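PDB 6GF6: zona pellucida sperm-binding protein 1 from Gallus gallus, which cross-links the filaments of the egg coat, apparently through homodimerisation of its ZP-N1 domain, the part of the protein present here. Local coordinates for residues K34-D37 / T41-E44; L63-G68 / L83-E88; L75-R80 / E101-C106; E89-L92 / V96-S99. The protein carries 2 engineered substitutions. All coordinates share one frame; numbering follows the deposited sequence.

Interaction 1: residues K34-D37 / T41-E44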
loop_
_atom_site.group_PDB
_atom_site.type_symbol
_atom_site.label_atom_id
_atom_site.label_comp_id
_atom_site.label_asym_id
_atom_site.label_seq_id
_atom_site.Cartn_x
_atom_site.Cartn_y
_atom_site.Cartn_z
ATOM N N LYS B 34 -15.888 3.531 1.210
ATOM C CA LYS B 34 -16.157 4.147 -0.081
ATOM C C LYS B 34 -15.591 5.559 -0.088
ATOM O O LYS B 34 -15.723 6.293 0.895
ATOM C CB LYS B 34 -17.658 4.194 -0.401
ATOM C CG LYS B 34 -18.297 2.845 -0.694
ATOM C CD LYS B 34 -18.892 2.226 0.561
ATOM C CE LYS B 34 -19.805 1.056 0.222
ATOM N NZ LYS B 34 -19.068 -0.056 -0.439
ATOM N N VAL B 35 -14.964 5.930 -1.198
ATOM C CA VAL B 35 -14.430 7.274 -1.382
ATOM C C VAL B 35 -15.534 8.174 -1.914
ATOM O O VAL B 35 -16.291 7.788 -2.811
ATOM C CB VAL B 35 -13.219 7.253 -2.331
ATOM C CG1 VAL B 35 -12.723 8.667 -2.599
ATOM C CG2 VAL B 35 -12.105 6.397 -1.749
ATOM N N LEU B 36 -15.632 9.378 -1.358
ATOM C CA LEU B 36 -16.652 10.348 -1.737
ATOM C C LEU B 36 -16.029 11.515 -2.490
ATOM O O LEU B 36 -14.932 11.973 -2.152
ATOM C CB LEU B 36 -17.397 10.881 -0.511
ATOM C CG LEU B 36 -17.998 9.845 0.435
ATOM C CD1 LEU B 36 -18.618 10.549 1.632
ATOM C CD2 LEU B 36 -19.035 8.992 -0.281
ATOM N N ASP B 37 -16.712 11.966 -3.537
ATOM C CA ASP B 37 -16.343 13.182 -4.247
ATOM C C ASP B 37 -17.330 14.284 -3.871
ATOM O O ASP B 37 -18.261 14.072 -3.091
ATOM C CB ASP B 37 -16.275 12.931 -5.761
ATOM C CG ASP B 37 -17.638 12.716 -6.406
ATOM O OD1 ASP B 37 -18.673 12.741 -5.708
ATOM O OD2 ASP B 37 -17.663 12.490 -7.636
ATOM N N THR B 41 -20.831 10.947 -4.960
ATOM C CA THR B 41 -20.650 9.610 -5.517
ATOM C C THR B 41 -19.822 8.759 -4.561
ATOM O O THR B 41 -18.918 9.258 -3.886
ATOM C CB THR B 41 -19.951 9.668 -6.876
ATOM O OG1 THR B 41 -20.678 10.518 -7.764
ATOM C CG2 THR B 41 -19.846 8.288 -7.486
ATOM N N ARG B 42 -20.156 7.475 -4.480
ATOM C CA ARG B 42 -19.464 6.545 -3.597
ATOM C C ARG B 42 -18.641 5.600 -4.467
ATOM O O ARG B 42 -19.197 4.742 -5.162
ATOM C CB ARG B 42 -20.462 5.792 -2.719
ATOM C CG ARG B 42 -21.165 6.688 -1.700
ATOM C CD ARG B 42 -22.564 6.203 -1.327
ATOM N NE ARG B 42 -22.563 4.871 -0.716
ATOM C CZ ARG B 42 -22.938 3.742 -1.321
ATOM N NH1 ARG B 42 -22.889 2.594 -0.655
ATOM N NH2 ARG B 42 -23.365 3.743 -2.582
ATOM N N PHE B 43 -17.321 5.699 -4.359
ATOM C CA PHE B 43 -16.401 4.939 -5.197
ATOM C C PHE B 43 -15.880 3.743 -4.420
ATOM O O PHE B 43 -15.322 3.897 -3.332
ATOM C CB PHE B 43 -15.217 5.787 -5.671
ATOM C CG PHE B 43 -15.596 6.948 -6.528
ATOM C CD1 PHE B 43 -15.972 8.152 -5.960
ATOM C CD2 PHE B 43 -15.567 6.843 -7.912
ATOM C CE1 PHE B 43 -16.324 9.231 -6.756
ATOM C CE2 PHE B 43 -15.916 7.921 -8.718
ATOM C CZ PHE B 43 -16.295 9.117 -8.137
ATOM N N GLU B 44 -16.119 2.557 -4.962
ATOM C CA GLU B 44 -15.566 1.333 -4.409
ATOM C C GLU B 44 -14.045 1.386 -4.435
ATOM O O GLU B 44 -13.436 1.939 -5.354
ATOM C CB GLU B 44 -16.069 0.127 -5.202
ATOM C CG GLU B 44 -17.527 -0.166 -4.914
ATOM C CD GLU B 44 -17.790 -0.474 -3.458
ATOM O OE1 GLU B 44 -18.534 0.313 -2.841
ATOM O OE2 GLU B 44 -17.213 -1.446 -2.916
HETATM O O HOH W 1 -19.265 11.945 -9.468
#
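V35 and F43 pair at the centre of a beta hairpin, where strand 30-36 turns back into the short, loosely paired strand 42-44 in the ZP-N1 domain. The V35-F43 pair is antiparallel and hydrogen-bonded: V35 N reaches F43 O at 3.0 Å and F43 N reaches V35 O at 2.8 Å, both donors lying in the carbonyl planes. V35 O also lies at the edge of the F43 ring. The tight packing continues at D37. Its chi1 of 71° puts CG between the backbone N and carbonyl carbon, bringing the carboxylate across to T41 and F43. D37 OD1 accepts T41 N at 2.9 Å from above the carboxylate plane and also takes F39 N, while D37 OD2 lies 3.6 Å from F43 CE1, with carboxylate and ring 77° apart. A leucine at D37 would probably leave T41 N and F39 N without their shared acceptor and free the turn to shift. The partner strand is the solvent side: T41, R42 and E44 are exposed, whereas K34, V35, L36 and D37 are buried. On the face shared with K34, L36 CD2 still meets R42 CG at 3.4 Å, but the R42 guanidinium runs on to Q86 and E88 on strand 80-90. K34 and E44 run side by side into a salt bridge whose modelled length is too short to be trusted closely. Both residues have been seen at zinc sites in this protein, although no zinc is bound to the present chain. At the turn, a water links the two segments, sitting 2.5 Å from D37 OD2 and 2.6 Å from T41 OG1.

Interaction 2: residues L63-G68 / L83-E88; sequences LIFSAG and LRVQLE
The hydrophobic interior between the two sheets of the beta sandwich is represented here by F65 and A67 of strand 63-68, facing L83 and V85 of strand 80-90. The segment axes pass 10.4 Å apart at 158°, the spacing of strands in facing layers rather than of neighbours in one sheet, and the contact is made by side chains alone. F65 does most of the reaching. With chi1 at 171°, CG stands opposite the backbone N and the ring crosses the interface, bringing CE2 to both L83 and V85. L83 CD2 arrives at the ring edge, in its plane, 3.7 Å from F65 CE2. V85 CG2 approaches the same carbon obliquely, also at 3.7 Å from F65 CE2. The L83 methyl has a second neighbour, A67 CB, 3.6 Å from L83 CD2, so one branch of L83 is lodged against two residues of the other sheet. A serine at F65 would probably open a gap beside L83 CD2 and V85 CG2, taking from both methyls the ring they pack against. Around this group, M19 packs on L83, while H53 and L55 touch F65. On strand 63-68, I64 and S66 pack on T41 and F43 of the second subunit. All four touching residues are buried, near the centre of the chain, as expected of the apolar core of an Ig-like ZP-N sandwich.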
loop_
_atom_site.group_PDB
_atom_site.type_symbol
_atom_site.label_atom_id
_atom_site.label_comp_id
_atom_site.label_asym_id
_atom_site.label_seq_id
_atom_site.Cartn_x
_atom_site.Cartn_y
_atom_site.Cartn_z
ATOM N N LEU B 63 -9.406 -2.937 10.295
ATOM C CA LEU B 63 -9.410 -2.648 8.866
ATOM C C LEU B 63 -8.732 -1.312 8.595
ATOM O O LEU B 63 -8.900 -0.350 9.350
ATOM C CB LEU B 63 -10.837 -2.651 8.322
ATOM C CG LEU B 63 -11.574 -3.973 8.597
ATOM C CD1 LEU B 63 -13.050 -3.888 8.257
ATOM C CD2 LEU B 63 -10.925 -5.113 7.834
ATOM N N ILE B 64 -7.927 -1.280 7.536
ATOM C CA ILE B 64 -7.042 -0.162 7.237
ATOM C C ILE B 64 -7.349 0.314 5.826
ATOM O O ILE B 64 -7.249 -0.464 4.870
ATOM C CB ILE B 64 -5.566 -0.567 7.362
ATOM C CG1 ILE B 64 -5.275 -1.131 8.761
ATOM C CG2 ILE B 64 -4.667 0.623 7.076
ATOM C CD1 ILE B 64 -3.924 -1.818 8.880
ATOM N N PHE B 65 -7.680 1.594 5.691
ATOM C CA PHE B 65 -7.801 2.252 4.397
ATOM C C PHE B 65 -6.603 3.180 4.232
ATOM O O PHE B 65 -6.373 4.047 5.081
ATOM C CB PHE B 65 -9.093 3.057 4.297
ATOM C CG PHE B 65 -9.165 3.919 3.066
ATOM C CD1 PHE B 65 -9.204 3.344 1.803
ATOM C CD2 PHE B 65 -9.108 5.301 3.165
ATOM C CE1 PHE B 65 -9.260 4.135 0.668
ATOM C CE2 PHE B 65 -9.152 6.098 2.030
ATOM C CZ PHE B 65 -9.220 5.515 0.783
ATOM N N SER B 66 -5.820 2.961 3.175
ATOM C CA SER B 66 -4.625 3.743 2.871
ATOM C C SER B 66 -4.843 4.579 1.614
ATOM O O SER B 66 -5.430 4.094 0.639
ATOM C CB SER B 66 -3.421 2.824 2.665
ATOM O OG SER B 66 -3.248 1.962 3.781
ATOM N N ALA B 67 -4.391 5.839 1.641
ATOM C CA ALA B 67 -4.554 6.750 0.511
ATOM C C ALA B 67 -3.324 7.636 0.342
ATOM O O ALA B 67 -2.932 8.336 1.280
ATOM C CB ALA B 67 -5.799 7.618 0.700
ATOM N N GLY B 68 -2.734 7.625 -0.854
ATOM C CA GLY B 68 -1.693 8.587 -1.179
ATOM C C GLY B 68 -2.259 9.984 -1.365
ATOM O O GLY B 68 -3.410 10.166 -1.767
ATOM N N LEU B 83 -9.709 14.305 1.988
ATOM C CA LEU B 83 -10.313 13.121 1.393
ATOM C C LEU B 83 -11.476 12.703 2.272
ATOM O O LEU B 83 -11.299 12.478 3.474
ATOM C CB LEU B 83 -9.305 11.977 1.270
ATOM C CG LEU B 83 -9.836 10.696 0.619
ATOM C CD1 LEU B 83 -10.199 10.928 -0.834
ATOM C CD2 LEU B 83 -8.823 9.587 0.725
ATOM N N ARG B 84 -12.654 12.602 1.670
ATOM C CA ARG B 84 -13.867 12.212 2.369
ATOM C C ARG B 84 -14.163 10.747 2.088
ATOM O O ARG B 84 -14.148 10.315 0.930
ATOM C CB ARG B 84 -15.042 13.095 1.947
ATOM C CG ARG B 84 -14.926 14.524 2.463
ATOM C CD ARG B 84 -16.066 15.429 2.013
ATOM N NE ARG B 84 -17.391 14.856 2.269
ATOM C CZ ARG B 84 -18.278 14.529 1.331
ATOM N NH1 ARG B 84 -18.015 14.710 0.039
ATOM N NH2 ARG B 84 -19.447 14.020 1.688
ATOM N N VAL B 85 -14.393 9.985 3.152
ATOM C CA VAL B 85 -14.599 8.546 3.075
ATOM C C VAL B 85 -15.850 8.206 3.865
ATOM O O VAL B 85 -16.104 8.791 4.922
ATOM C CB VAL B 85 -13.390 7.759 3.627
ATOM C CG1 VAL B 85 -13.652 6.259 3.565
ATOM C CG2 VAL B 85 -12.128 8.106 2.855
ATOM N N GLN B 86 -16.630 7.261 3.353
ATOM C CA GLN B 86 -17.784 6.728 4.062
ATOM C C GLN B 86 -17.447 5.344 4.592
ATOM O O GLN B 86 -16.894 4.514 3.864
ATOM C CB GLN B 86 -19.010 6.662 3.149
ATOM C CG GLN B 86 -20.282 6.234 3.865
ATOM C CD GLN B 86 -21.450 6.053 2.922
ATOM O OE1 GLN B 86 -21.282 6.039 1.704
ATOM N NE2 GLN B 86 -22.643 5.902 3.482
ATOM N N LEU B 87 -17.751 5.113 5.866
ATOM C CA LEU B 87 -17.613 3.806 6.496
ATOM C C LEU B 87 -18.998 3.226 6.698
ATOM O O LEU B 87 -19.852 3.863 7.324
ATOM C CB LEU B 87 -16.890 3.899 7.837
ATOM C CG LEU B 87 -15.455 4.402 7.821
ATOM C CD1 LEU B 87 -15.449 5.903 7.747
ATOM C CD2 LEU B 87 -14.725 3.929 9.066
ATOM N N GLU B 88 -19.219 2.032 6.171
ATOM C CA GLU B 88 -20.484 1.332 6.334
ATOM C C GLU B 88 -20.234 0.141 7.242
ATOM O O GLU B 88 -19.605 -0.840 6.831
ATOM C CB GLU B 88 -21.052 0.896 4.989
ATOM C CG GLU B 88 -21.513 2.057 4.137
ATOM C CD GLU B 88 -22.330 1.622 2.943
ATOM O OE1 GLU B 88 -22.185 0.462 2.498
ATOM O OE2 GLU B 88 -23.114 2.456 2.445
#

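Interaction 3: residues L75-R80 / E101-C106; sequences LVKDGR and EVQMTC. Engineered in segment 101-106: Q103 (natural residue Asn).
R80 lies against T105 where the hairpin turn leading into strand 80-90 meets the C-terminal end of strand 96-107, within the Ig-like ZP-N sandwich. K77 N bonds to R80 O, and a weak return bond runs from R80 N to K77 O; between them D78 and G79 both have positive phi, giving a tight two-residue turn, although D78 is poorly ordered. That turn sets R80 at the start of its strand, its CB 3.2 Å from C106 O. From there the chain leaves with CG beside the backbone N (chi1 -65°), runs straight through chi2, and bends at chi3 (-64°), which lays the guanidinium over T105. One methyl fills the approach: T105 CG2 sits 3.3 Å above the guanidinium plane, over its centre, 3.3 Å from R80 CZ and 3.4 Å from R80 NH2. The methyl can reach the flat face because T105 holds CG2 opposite its backbone N, while OG1 stands beside that N. This is van der Waals contact against a planar cation, with no polar bond between the two side chains, at the surface of the chain. Behind T105, its backbone N is bonded to Y12 OH, and C106 turns its side chain away from R80 into the disulfide with C14, tying strand 96-107 to strand 9-14. Further along, the K77 side chain, bent at chi3, extends toward Q103, an engineered residue that is asparagine in the natural sequence. The approach stays loose, with K77 NZ 4.3 Å from Q103 OE1.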
loop_
_atom_site.group_PDB
_atom_site.type_symbol
_atom_site.label_atom_id
_atom_site.label_comp_id
_atom_site.label_asym_id
_atom_site.label_seq_id
_atom_site.Cartn_x
_atom_site.Cartn_y
_atom_site.Cartn_z
ATOM N N LEU B 75 -8.573 16.348 -2.481
ATOM C CA LEU B 75 -8.704 17.747 -2.848
ATOM C C LEU B 75 -7.757 18.587 -2.006
ATOM O O LEU B 75 -7.332 18.182 -0.923
ATOM C CB LEU B 75 -10.146 18.241 -2.657
ATOM C CG LEU B 75 -11.259 17.474 -3.388
ATOM C CD1 LEU B 75 -12.629 17.912 -2.887
ATOM C CD2 LEU B 75 -11.169 17.658 -4.901
ATOM N N VAL B 76 -7.401 19.751 -2.539
ATOM C CA VAL B 76 -6.639 20.750 -1.806
ATOM C C VAL B 76 -7.606 21.844 -1.369
ATOM O O VAL B 76 -8.219 22.515 -2.209
ATOM C CB VAL B 76 -5.496 21.318 -2.660
ATOM C CG1 VAL B 76 -4.721 22.380 -1.875
ATOM C CG2 VAL B 76 -4.588 20.181 -3.144
ATOM N N LYS B 77 -7.749 22.017 -0.056
ATOM C CA LYS B 77 -8.624 23.029 0.520
ATOM C C LYS B 77 -7.903 23.684 1.686
ATOM O O LYS B 77 -7.436 22.993 2.597
ATOM C CB LYS B 77 -9.956 22.434 0.996
ATOM C CG LYS B 77 -10.805 21.814 -0.108
ATOM C CD LYS B 77 -12.049 21.131 0.457
ATOM C CE LYS B 77 -13.025 22.137 1.054
ATOM N NZ LYS B 77 -14.330 21.516 1.420
ATOM N N ASP B 78 -7.811 25.012 1.652
ATOM C CA ASP B 78 -7.150 25.770 2.711
ATOM C C ASP B 78 -5.719 25.280 2.916
ATOM O O ASP B 78 -5.255 25.120 4.046
ATOM C CB ASP B 78 -7.941 25.690 4.019
ATOM C CG ASP B 78 -9.302 26.344 3.915
ATOM O OD1 ASP B 78 -9.531 27.088 2.938
ATOM O OD2 ASP B 78 -10.141 26.124 4.815
ATOM N N GLY B 79 -5.020 25.025 1.815
ATOM C CA GLY B 79 -3.647 24.554 1.907
ATOM C C GLY B 79 -3.505 23.226 2.618
ATOM O O GLY B 79 -2.532 23.020 3.354
ATOM N N ARG B 80 -4.469 22.325 2.436
ATOM C CA ARG B 80 -4.433 21.023 3.083
ATOM C C ARG B 80 -5.066 19.988 2.162
ATOM O O ARG B 80 -5.923 20.314 1.338
ATOM C CB ARG B 80 -5.148 21.050 4.442
ATOM C CG ARG B 80 -4.475 21.950 5.472
ATOM C CD ARG B 80 -5.154 21.863 6.827
ATOM N NE ARG B 80 -6.534 22.343 6.787
ATOM C CZ ARG B 80 -7.370 22.306 7.822
ATOM N NH1 ARG B 80 -8.609 22.765 7.694
ATOM N NH2 ARG B 80 -6.972 21.808 8.986
ATOM N N GLU B 101 -19.333 9.142 8.108
ATOM C CA GLU B 101 -18.603 9.937 7.135
ATOM C C GLU B 101 -17.433 10.603 7.840
ATOM O O GLU B 101 -17.592 11.150 8.935
ATOM C CB GLU B 101 -19.491 10.996 6.492
ATOM C CG GLU B 101 -18.750 11.886 5.519
ATOM C CD GLU B 101 -19.667 12.850 4.797
ATOM O OE1 GLU B 101 -20.792 12.444 4.426
ATOM O OE2 GLU B 101 -19.260 14.018 4.609
ATOM N N VAL B 102 -16.264 10.563 7.205
ATOM C CA VAL B 102 -15.042 11.104 7.784
ATOM C C VAL B 102 -14.358 11.973 6.745
ATOM O O VAL B 102 -14.168 11.546 5.600
ATOM C CB VAL B 102 -14.081 9.991 8.242
ATOM C CG1 VAL B 102 -12.869 10.587 8.952
ATOM C CG2 VAL B 102 -14.788 9.005 9.142
ATOM N N GLN B 103 -13.942 13.163 7.161
ATOM C CA GLN B 103 -13.160 14.065 6.329
ATOM C C GLN B 103 -11.732 14.029 6.856
ATOM O O GLN B 103 -11.436 14.608 7.904
ATOM C CB GLN B 103 -13.739 15.478 6.361
ATOM C CG GLN B 103 -13.205 16.388 5.263
ATOM C CD GLN B 103 -13.763 17.803 5.331
ATOM O OE1 GLN B 103 -14.249 18.340 4.334
ATOM N NE2 GLN B 103 -13.685 18.415 6.506
ATOM N N MET B 104 -10.851 13.349 6.131
ATOM C CA MET B 104 -9.452 13.271 6.513
ATOM C C MET B 104 -8.752 14.528 6.016
ATOM O O MET B 104 -8.659 14.763 4.805
ATOM C CB MET B 104 -8.812 12.003 5.949
ATOM C CG MET B 104 -9.471 10.716 6.446
ATOM S SD MET B 104 -9.072 9.246 5.468
ATOM C CE MET B 104 -7.399 8.900 5.977
ATOM N N THR B 105 -8.268 15.336 6.954
ATOM C CA THR B 105 -7.617 16.603 6.661
ATOM C C THR B 105 -6.169 16.507 7.113
ATOM O O THR B 105 -5.896 16.213 8.280
ATOM C CB THR B 105 -8.338 17.757 7.363
ATOM O OG1 THR B 105 -9.712 17.775 6.960
ATOM C CG2 THR B 105 -7.707 19.085 7.007
ATOM N N CYS B 106 -5.247 16.721 6.181
ATOM C CA CYS B 106 -3.833 16.560 6.464
ATOM C C CYS B 106 -3.072 17.760 5.923
ATOM O O CYS B 106 -3.470 18.343 4.906
ATOM C CB CYS B 106 -3.278 15.262 5.860
ATOM S SG CYS B 106 -3.949 13.770 6.651
#

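Interaction 4: residues E89-L92 / V96-S99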
loop_
_atom_site.group_PDB
_atom_site.type_symbol
_atom_site.label_atom_id
_atom_site.label_comp_id
_atom_site.label_asym_id
_atom_site.label_seq_id
_atom_site.Cartn_x
_atom_site.Cartn_y
_atom_site.Cartn_z
ATOM N N GLU B 89 -20.689 0.242 8.482
ATOM C CA GLU B 89 -20.617 -0.890 9.391
ATOM C C GLU B 89 -21.676 -1.904 8.998
ATOM O O GLU B 89 -22.847 -1.555 8.833
ATOM C CB GLU B 89 -20.813 -0.431 10.835
ATOM C CG GLU B 89 -20.597 -1.535 11.859
ATOM C CD GLU B 89 -20.765 -1.059 13.290
ATOM O OE1 GLU B 89 -20.468 -1.846 14.213
ATOM O OE2 GLU B 89 -21.206 0.091 13.494
ATOM N N MET B 90 -21.267 -3.152 8.809
ATOM C CA MET B 90 -22.160 -4.142 8.235
ATOM C C MET B 90 -22.194 -5.403 9.082
ATOM O O MET B 90 -21.166 -5.864 9.587
ATOM C CB MET B 90 -21.760 -4.477 6.801
ATOM C CG MET B 90 -22.084 -3.348 5.837
ATOM S SD MET B 90 -21.661 -3.729 4.145
ATOM C CE MET B 90 -22.640 -5.202 3.849
ATOM N N LEU B 91 -23.401 -5.945 9.220
ATOM C CA LEU B 91 -23.666 -7.227 9.846
ATOM C C LEU B 91 -23.357 -8.368 8.885
ATOM O O LEU B 91 -23.296 -8.188 7.666
ATOM C CB LEU B 91 -25.130 -7.301 10.272
ATOM C CG LEU B 91 -25.633 -6.114 11.098
ATOM C CD1 LEU B 91 -27.093 -6.312 11.473
ATOM C CD2 LEU B 91 -24.778 -5.898 12.348
ATOM N N LEU B 92 -23.172 -9.566 9.450
ATOM C CA LEU B 92 -22.884 -10.727 8.613
ATOM C C LEU B 92 -24.018 -11.038 7.650
ATOM O O LEU B 92 -23.801 -11.755 6.670
ATOM C CB LEU B 92 -22.616 -11.962 9.476
ATOM C CG LEU B 92 -21.447 -11.901 10.457
ATOM C CD1 LEU B 92 -21.405 -13.166 11.293
ATOM C CD2 LEU B 92 -20.131 -11.717 9.704
ATOM N N VAL B 96 -26.554 -2.986 6.399
ATOM C CA VAL B 96 -25.779 -1.877 6.943
ATOM C C VAL B 96 -26.321 -1.557 8.331
ATOM O O VAL B 96 -27.476 -1.144 8.474
ATOM C CB VAL B 96 -25.863 -0.648 6.030
ATOM C CG1 VAL B 96 -25.047 0.500 6.606
ATOM C CG2 VAL B 96 -25.429 -1.000 4.610
ATOM N N ALA B 97 -25.482 -1.726 9.355
ATOM C CA ALA B 97 -25.890 -1.389 10.716
ATOM C C ALA B 97 -25.722 0.097 11.006
ATOM O O ALA B 97 -26.533 0.687 11.728
ATOM C CB ALA B 97 -25.089 -2.214 11.727
ATOM N N ALA B 98 -24.675 0.716 10.465
ATOM C CA ALA B 98 -24.434 2.131 10.702
ATOM C C ALA B 98 -23.581 2.681 9.573
ATOM O O ALA B 98 -22.837 1.949 8.915
ATOM C CB ALA B 98 -23.752 2.370 12.053
ATOM N N SER B 99 -23.695 3.988 9.363
ATOM C CA SER B 99 -22.949 4.670 8.319
ATOM C C SER B 99 -22.277 5.902 8.907
ATOM O O SER B 99 -22.924 6.703 9.592
ATOM C CB SER B 99 -23.866 5.054 7.162
ATOM O OG SER B 99 -23.126 5.632 6.110
#
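E89 O is shared by two backbone donors across the hairpin, A97 N at 2.7 Å and, more weakly, A98 N at 3.3 Å. In the other direction E89 N bonds to A98 O at 2.8 Å. The A97 donor is tilted 23° from the plane of the E89 carbonyl. Because two residues face one, the register slips by one before M90, which pairs with V96 rather than A97. A97 accommodates the extra residue with a near-helical psi of -36°. The E89 side chain stretches out fully beyond CG, bringing its carboxylate alongside A98, with E89 OE2 3.7 Å from A98 CB. OE1 is held by a salt bridge to R29, and OE2 by a weak hydrogen bond to Y100 OH. The apolar contacts lie farther out: L91 CD2 rests 3.7 Å from A97 CB, and M90 CG is a looser 4.3 Å from V96 CG2. Beyond the hairpin M90 packs on H32, a residue seen binding zinc in this protein, while R29 touches both L91 and A97. One residue opposite two, with a shared carbonyl, defines a classic beta bulge, set here at the turn end of the 80-90/96-107 hairpin.

In the fold
From the N terminus, interaction 1 closes first, a local hairpin joining strands 30-36 and 42-44 across three residues. Interaction 2 follows in series, connecting strand 63-68 of one sheet to strand 80-90 of the other. Interaction 3 opens inside the loop that interaction 2 closes and ends after it, so the two cross; it brings the turn before strand 80-90 to strand 96-107. Interaction 4, the hairpin end of those two strands, is nested within interaction 3, about 26 Å between their centres. Strand 80-90 runs through interactions 2 and 4, begins at R80 of interaction 3 and neighbours the strand of interaction 1: backbone bonds tie it to strand 30-36 at K34-Q86 and to strand 96-107 at L83-M104.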